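Local structure of phage-related protein (Bordetella bronchiseptica RB50, 3BJQ) at residues L121-E124 and H125-Q129; D157-K160 and D161-A165. The protein is of unproven function but probably serves as a phage major capsid protein, given its kinship to the capsid protein E family. All coordinates share one frame; numbering follows the deposited sequence.

Contact 1. Residues L121-E124 and H125-Q129; sequences LAHE and HECAQ
Cys127 places its sulfur over one face of the His123 imidazole, the two residues being i and i+4 partners on the same side of a helix. SG of Cys127 lies 3.6 Å from the centroid of the His123 ring, 25° off the ring normal. It is displaced toward the rim, where Cys127 SG comes within 3.3 Å of His123 CE1 and almost as near to NE2 of the same ring. The contact is a sulfur-aromatic one over the face. Two torsions bring it about. His123 CG lies opposite the backbone N (chi1 178°), which carries the ring out beside the helix, while chi1 of -73° sets the Cys127 sulfur beside the backbone N, pointing back toward the preceding turn.

Beneath the pair runs regular alpha-helix, part of the long helix 105-131 near the centre of the chain, consistent with the long helix of HK97-type capsid proteins. Cys127 N donates to His123 O at 3.0 Å, and the same i to i+4 pattern joins His125 N to Leu121 O, Glu126 N to Ala122 O (3.0 Å) and Ala128 N to Glu124 O (3.1 Å).

Farther out, a hydrogen bond between His123 NE2 and Thr266 OG1 of strand 264-269 helps hold the rotation of the imidazole, and Pro297 of strand 286-299 packs against both His123 and Cys127. The buried carboxylate of Glu124 leaves the helix in another direction. There the backbone amides of Ile30 and Gly31 and the indole NE1 of Trp241 share its two oxygens, three donors that would help a buried negative charge to persist. Leu121, a turn before His125, packs on Tyr58 of a second subunit.

Contact 2. Residues D157-K160 and D161-A165; sequences DPTK and DVETA
This is a local helix-start contact: Asp157 is the N-cap of helix 158-173, and the first turns of that helix lie within the region related to phage major capsid protein E. Asp161 N donates to Asp157 O at 3.1 Å and Val162 N to Pro158 O at 3.0 Å, so the i to i+4 pattern begins at the cap residue itself. The cap's side chain adds a weak bond, Lys160 N to Asp157 OD1 at 3.3 Å, which occupies an amide of the first turn.

Asp161 turns its carboxylate back toward the helix start, with CG beside its own backbone N (chi1 -62°). A water bridges the two ends of this turn: it donates to Asp161 OD2 at 2.6 Å and accepts, weakly, from Asp157 N. Asp161 OD2 also accepts a hydrogen bond from the indole NE1 of Trp151, whose side chain touches Pro158 and Val162 as well. Trp217 of helix 210-217 covers the same two residues and is hydrogen-bonded through its NE1 to Thr159 OG1. These two indoles thus pack against the helix start and also hold polar side chains there.

On the more exposed flank, the side chains of Lys160 and Thr164 cross at a slant, Lys160 CE lying 4.1 Å from Thr164 OG1. Lys160 O is gripped twice by the same residue. Thr164 N reaches it at 3.0 Å, and the hydroxyl, turned beside its own backbone N (chi1 -66°), donates from the opposite face of the carbonyl plane, with Thr164 OG1 2.9 Å from Lys160 O.

Overall arrangement
Contacts 1 and 2 lie on two different helices, 105-131 and 158-173, and follow one another along the chain, with strand 142-144 between the helices. Their centres are 26 Å apart and their nearest atoms about 16 Å apart, so they do not touch. Contact 1 is the more central: its centre lies about 8 Å from the centre of the chain, against about 22 Å for that of contact 2, and it is the one that meets a second subunit. Near contact 1, a tetraethylene glycol, probably from the crystallisation liquor, lies about 4 Å from the His123 side chain. No other chain of the ten-chain assembly touches residues 157-165.

Contact 1. Residues L121-E124 and H125-Q129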
ATOM      1  N   LEU E 121      33.729 -17.652 -15.712  1.00 32.52           N
ATOM      2  CA  LEU E 121      35.001 -17.801 -16.382  1.00 33.90           C
ATOM      3  C   LEU E 121      34.991 -19.059 -17.246  1.00 32.70           C
ATOM      4  O   LEU E 121      35.552 -19.061 -18.329  1.00 32.09           O
ATOM      5  CB  LEU E 121      36.138 -17.816 -15.334  1.00 35.81           C
ATOM      6  CG  LEU E 121      37.542 -17.355 -15.733  1.00 42.57           C
ATOM      7  CD1 LEU E 121      37.509 -16.044 -16.528  1.00 41.73           C
ATOM      8  CD2 LEU E 121      38.435 -17.215 -14.485  1.00 38.00           C
ATOM      9  N   ALA E 122      34.368 -20.133 -16.766  1.00 32.87           N
ATOM     10  CA  ALA E 122      34.241 -21.364 -17.555  1.00 32.27           C
ATOM     11  C   ALA E 122      33.399 -21.093 -18.806  1.00 32.28           C
ATOM     12  O   ALA E 122      33.717 -21.560 -19.898  1.00 34.87           O
ATOM     13  CB  ALA E 122      33.610 -22.456 -16.738  1.00 33.24           C
ATOM     14  N   HIS E 123      32.332 -20.319 -18.642  1.00 30.92           N
ATOM     15  CA  HIS E 123      31.485 -19.914 -19.783  1.00 30.88           C
ATOM     16  C   HIS E 123      32.274 -19.103 -20.812  1.00 30.87           C
ATOM     17  O   HIS E 123      32.153 -19.308 -22.008  1.00 31.63           O
ATOM     18  CB  HIS E 123      30.289 -19.118 -19.274  1.00 27.26           C
ATOM     19  CG  HIS E 123      29.407 -18.616 -20.352  1.00 27.08           C
ATOM     20  ND1 HIS E 123      29.497 -17.323 -20.837  1.00 23.60           N
ATOM     21  CD2 HIS E 123      28.446 -19.227 -21.077  1.00 33.72           C
ATOM     22  CE1 HIS E 123      28.610 -17.156 -21.797  1.00 27.87           C
ATOM     23  NE2 HIS E 123      27.954 -18.290 -21.964  1.00 24.46           N
ATOM     24  N   GLU E 124      33.071 -18.164 -20.321  1.00 30.83           N
ATOM     25  CA  GLU E 124      33.917 -17.352 -21.164  1.00 31.71           C
ATOM     26  C   GLU E 124      34.835 -18.221 -22.034  1.00 31.99           C
ATOM     27  O   GLU E 124      35.005 -17.985 -23.232  1.00 32.64           O
ATOM     28  CB  GLU E 124      34.778 -16.404 -20.309  1.00 31.83           C
ATOM     29  CG  GLU E 124      35.524 -15.329 -21.149  1.00 25.52           C
ATOM     30  CD  GLU E 124      34.610 -14.133 -21.566  1.00 36.16           C
ATOM     31  OE1 GLU E 124      33.377 -14.240 -21.416  1.00 27.52           O
ATOM     32  OE2 GLU E 124      35.130 -13.076 -22.028  1.00 31.24           O
ATOM     33  N   HIS E 125      35.439 -19.221 -21.418  1.00 32.96           N
ATOM     34  CA  HIS E 125      36.332 -20.109 -22.135  1.00 33.24           C
ATOM     35  C   HIS E 125      35.593 -20.988 -23.174  1.00 33.21           C
ATOM     36  O   HIS E 125      36.070 -21.195 -24.293  1.00 34.07           O
ATOM     37  CB  HIS E 125      37.094 -20.982 -21.138  1.00 37.50           C
ATOM     38  CG  HIS E 125      38.147 -21.821 -21.792  1.00 44.62           C
ATOM     39  ND1 HIS E 125      37.859 -23.002 -22.444  1.00 53.33           N
ATOM     40  CD2 HIS E 125      39.477 -21.615 -21.953  1.00 49.21           C
ATOM     41  CE1 HIS E 125      38.974 -23.504 -22.952  1.00 52.14           C
ATOM     42  NE2 HIS E 125      39.968 -22.679 -22.674  1.00 51.01           N
ATOM     43  N   GLU E 126      34.421 -21.500 -22.814  1.00 33.26           N
ATOM     44  CA  GLU E 126      33.637 -22.300 -23.765  1.00 35.06           C
ATOM     45  C   GLU E 126      33.130 -21.491 -24.958  1.00 32.84           C
ATOM     46  O   GLU E 126      32.998 -22.005 -26.050  1.00 33.06           O
ATOM     47  CB  GLU E 126      32.486 -23.037 -23.089  1.00 35.93           C
ATOM     48  CG  GLU E 126      32.771 -24.533 -22.996  1.00 49.80           C
ATOM     49  CD  GLU E 126      33.269 -25.103 -24.356  1.00 60.25           C
ATOM     50  OE1 GLU E 126      32.620 -24.836 -25.402  1.00 59.29           O
ATOM     51  OE2 GLU E 126      34.329 -25.775 -24.377  1.00 64.40           O
ATOM     52  N   CYS E 127      32.832 -20.227 -24.731  1.00 32.74           N
ATOM     53  CA  CYS E 127      32.426 -19.351 -25.804  1.00 31.69           C
ATOM     54  C   CYS E 127      33.578 -19.119 -26.794  1.00 32.60           C
ATOM     55  O   CYS E 127      33.396 -19.216 -28.014  1.00 32.25           O
ATOM     56  CB  CYS E 127      31.959 -18.023 -25.233  1.00 32.97           C
ATOM     57  SG  CYS E 127      30.353 -18.114 -24.409  1.00 31.93           S
ATOM     58  N   ALA E 128      34.752 -18.793 -26.254  1.00 31.01           N
ATOM     59  CA  ALA E 128      35.932 -18.570 -27.062  1.00 31.41           C
ATOM     60  C   ALA E 128      36.257 -19.828 -27.844  1.00 33.35           C
ATOM     61  O   ALA E 128      36.646 -19.754 -29.010  1.00 34.49           O
ATOM     62  CB  ALA E 128      37.130 -18.147 -26.184  1.00 30.32           C
ATOM     63  N   GLN E 129      36.082 -20.981 -27.196  1.00 35.76           N
ATOM     64  CA  GLN E 129      36.431 -22.278 -27.777  1.00 36.96           C
ATOM     65  C   GLN E 129      35.584 -22.585 -29.015  1.00 37.38           C
ATOM     66  O   GLN E 129      36.075 -23.223 -29.954  1.00 38.62           O
ATOM     67  CB  GLN E 129      36.291 -23.351 -26.683  1.00 39.44           C
ATOM     68  CG  GLN E 129      36.938 -24.696 -26.949  1.00 48.87           C
ATOM     69  CD  GLN E 129      38.459 -24.640 -26.990  1.00 61.30           C
ATOM     70  OE1 GLN E 129      39.073 -23.632 -26.624  1.00 66.75           O
ATOM     71  NE2 GLN E 129      39.077 -25.733 -27.432  1.00 66.51           N
TER

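Contact 2. Residues D157-K160 and D161-A165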
ATOM      1  N   ASP E 157      46.093  -4.113 -43.325  1.00 41.36           N
ATOM      2  CA  ASP E 157      44.945  -3.244 -43.591  1.00 40.49           C
ATOM      3  C   ASP E 157      43.733  -3.749 -42.813  1.00 39.74           C
ATOM      4  O   ASP E 157      42.815  -4.332 -43.409  1.00 39.12           O
ATOM      5  CB  ASP E 157      44.647  -3.206 -45.096  1.00 39.13           C
ATOM      6  CG  ASP E 157      43.734  -2.044 -45.513  1.00 41.83           C
ATOM      7  OD1 ASP E 157      43.090  -1.388 -44.665  1.00 39.92           O
ATOM      8  OD2 ASP E 157      43.659  -1.780 -46.727  1.00 47.74           O
ATOM      9  N   PRO E 158      43.725  -3.528 -41.479  1.00 36.70           N
ATOM     10  CA  PRO E 158      42.596  -3.898 -40.645  1.00 36.76           C
ATOM     11  C   PRO E 158      41.229  -3.482 -41.213  1.00 36.73           C
ATOM     12  O   PRO E 158      40.292  -4.256 -41.175  1.00 35.90           O
ATOM     13  CB  PRO E 158      42.872  -3.141 -39.330  1.00 35.68           C
ATOM     14  CG  PRO E 158      44.334  -3.058 -39.258  1.00 36.59           C
ATOM     15  CD  PRO E 158      44.802  -2.908 -40.688  1.00 36.89           C
ATOM     16  N   THR E 159      41.124  -2.257 -41.722  1.00 37.15           N
ATOM     17  CA  THR E 159      39.860  -1.773 -42.269  1.00 36.30           C
ATOM     18  C   THR E 159      39.352  -2.663 -43.396  1.00 39.20           C
ATOM     19  O   THR E 159      38.183  -3.014 -43.444  1.00 39.38           O
ATOM     20  CB  THR E 159      39.987  -0.338 -42.746  1.00 35.53           C
ATOM     21  OG1 THR E 159      40.322   0.502 -41.621  1.00 34.49           O
ATOM     22  CG2 THR E 159      38.702   0.137 -43.409  1.00 32.58           C
ATOM     23  N   LYS E 160      40.248  -3.034 -44.299  1.00 40.62           N
ATOM     24  CA  LYS E 160      39.919  -3.911 -45.406  1.00 41.23           C
ATOM     25  C   LYS E 160      39.502  -5.309 -44.930  1.00 39.47           C
ATOM     26  O   LYS E 160      38.584  -5.906 -45.477  1.00 38.29           O
ATOM     27  CB  LYS E 160      41.130  -4.010 -46.344  1.00 42.97           C
ATOM     28  CG  LYS E 160      41.024  -5.003 -47.502  1.00 50.76           C
ATOM     29  CD  LYS E 160      39.987  -4.594 -48.530  1.00 59.46           C
ATOM     30  CE  LYS E 160      39.958  -5.584 -49.711  1.00 60.73           C
ATOM     31  NZ  LYS E 160      41.232  -5.591 -50.497  1.00 65.80           N
ATOM     32  N   ASP E 161      40.200  -5.848 -43.943  1.00 38.65           N
ATOM     33  CA  ASP E 161      39.837  -7.170 -43.391  1.00 38.04           C
ATOM     34  C   ASP E 161      38.432  -7.151 -42.786  1.00 36.57           C
ATOM     35  O   ASP E 161      37.646  -8.069 -42.990  1.00 37.01           O
ATOM     36  CB  ASP E 161      40.845  -7.620 -42.325  1.00 38.36           C
ATOM     37  CG  ASP E 161      42.261  -7.787 -42.870  1.00 38.44           C
ATOM     38  OD1 ASP E 161      42.427  -8.163 -44.038  1.00 41.87           O
ATOM     39  OD2 ASP E 161      43.210  -7.540 -42.110  1.00 40.86           O
ATOM     40  N   VAL E 162      38.139  -6.087 -42.051  1.00 36.37           N
ATOM     41  CA  VAL E 162      36.858  -5.899 -41.406  1.00 35.73           C
ATOM     42  C   VAL E 162      35.724  -5.625 -42.412  1.00 37.10           C
ATOM     43  O   VAL E 162      34.619  -6.159 -42.250  1.00 36.81           O
ATOM     44  CB  VAL E 162      36.949  -4.804 -40.332  1.00 35.00           C
ATOM     45  CG1 VAL E 162      35.566  -4.478 -39.780  1.00 32.05           C
ATOM     46  CG2 VAL E 162      37.885  -5.279 -39.201  1.00 31.48           C
ATOM     47  N   GLU E 163      35.983  -4.821 -43.446  1.00 38.81           N
ATOM     48  CA  GLU E 163      34.953  -4.602 -44.488  1.00 39.79           C
ATOM     49  C   GLU E 163      34.661  -5.896 -45.261  1.00 39.55           C
ATOM     50  O   GLU E 163      33.514  -6.159 -45.627  1.00 38.90           O
ATOM     51  CB  GLU E 163      35.313  -3.490 -45.478  1.00 41.36           C
ATOM     52  CG  GLU E 163      35.370  -2.061 -44.876  1.00 50.86           C
ATOM     53  CD  GLU E 163      34.078  -1.608 -44.196  1.00 59.27           C
ATOM     54  OE1 GLU E 163      33.005  -2.228 -44.417  1.00 61.06           O
ATOM     55  OE2 GLU E 163      34.149  -0.616 -43.434  1.00 64.30           O
ATOM     56  N   THR E 164      35.695  -6.699 -45.501  1.00 39.14           N
ATOM     57  CA  THR E 164      35.513  -8.007 -46.144  1.00 39.40           C
ATOM     58  C   THR E 164      34.632  -8.918 -45.273  1.00 38.19           C
ATOM     59  O   THR E 164      33.792  -9.657 -45.788  1.00 38.19           O
ATOM     60  CB  THR E 164      36.872  -8.683 -46.423  1.00 40.55           C
ATOM     61  OG1 THR E 164      37.579  -7.907 -47.392  1.00 43.46           O
ATOM     62  CG2 THR E 164      36.716 -10.102 -46.953  1.00 40.11           C
ATOM     63  N   ALA E 165      34.826  -8.848 -43.961  1.00 36.77           N
ATOM     64  CA  ALA E 165      34.019  -9.632 -42.992  1.00 35.63           C
ATOM     65  C   ALA E 165      32.560  -9.162 -42.998  1.00 35.08           C
ATOM     66  O   ALA E 165      31.621  -9.964 -43.021  1.00 35.40           O
ATOM     67  CB  ALA E 165      34.616  -9.511 -41.592  1.00 32.44           C
TER
HETATM   68  O   HOH W   1      45.638  -7.358 -42.929  1.00 35.30           O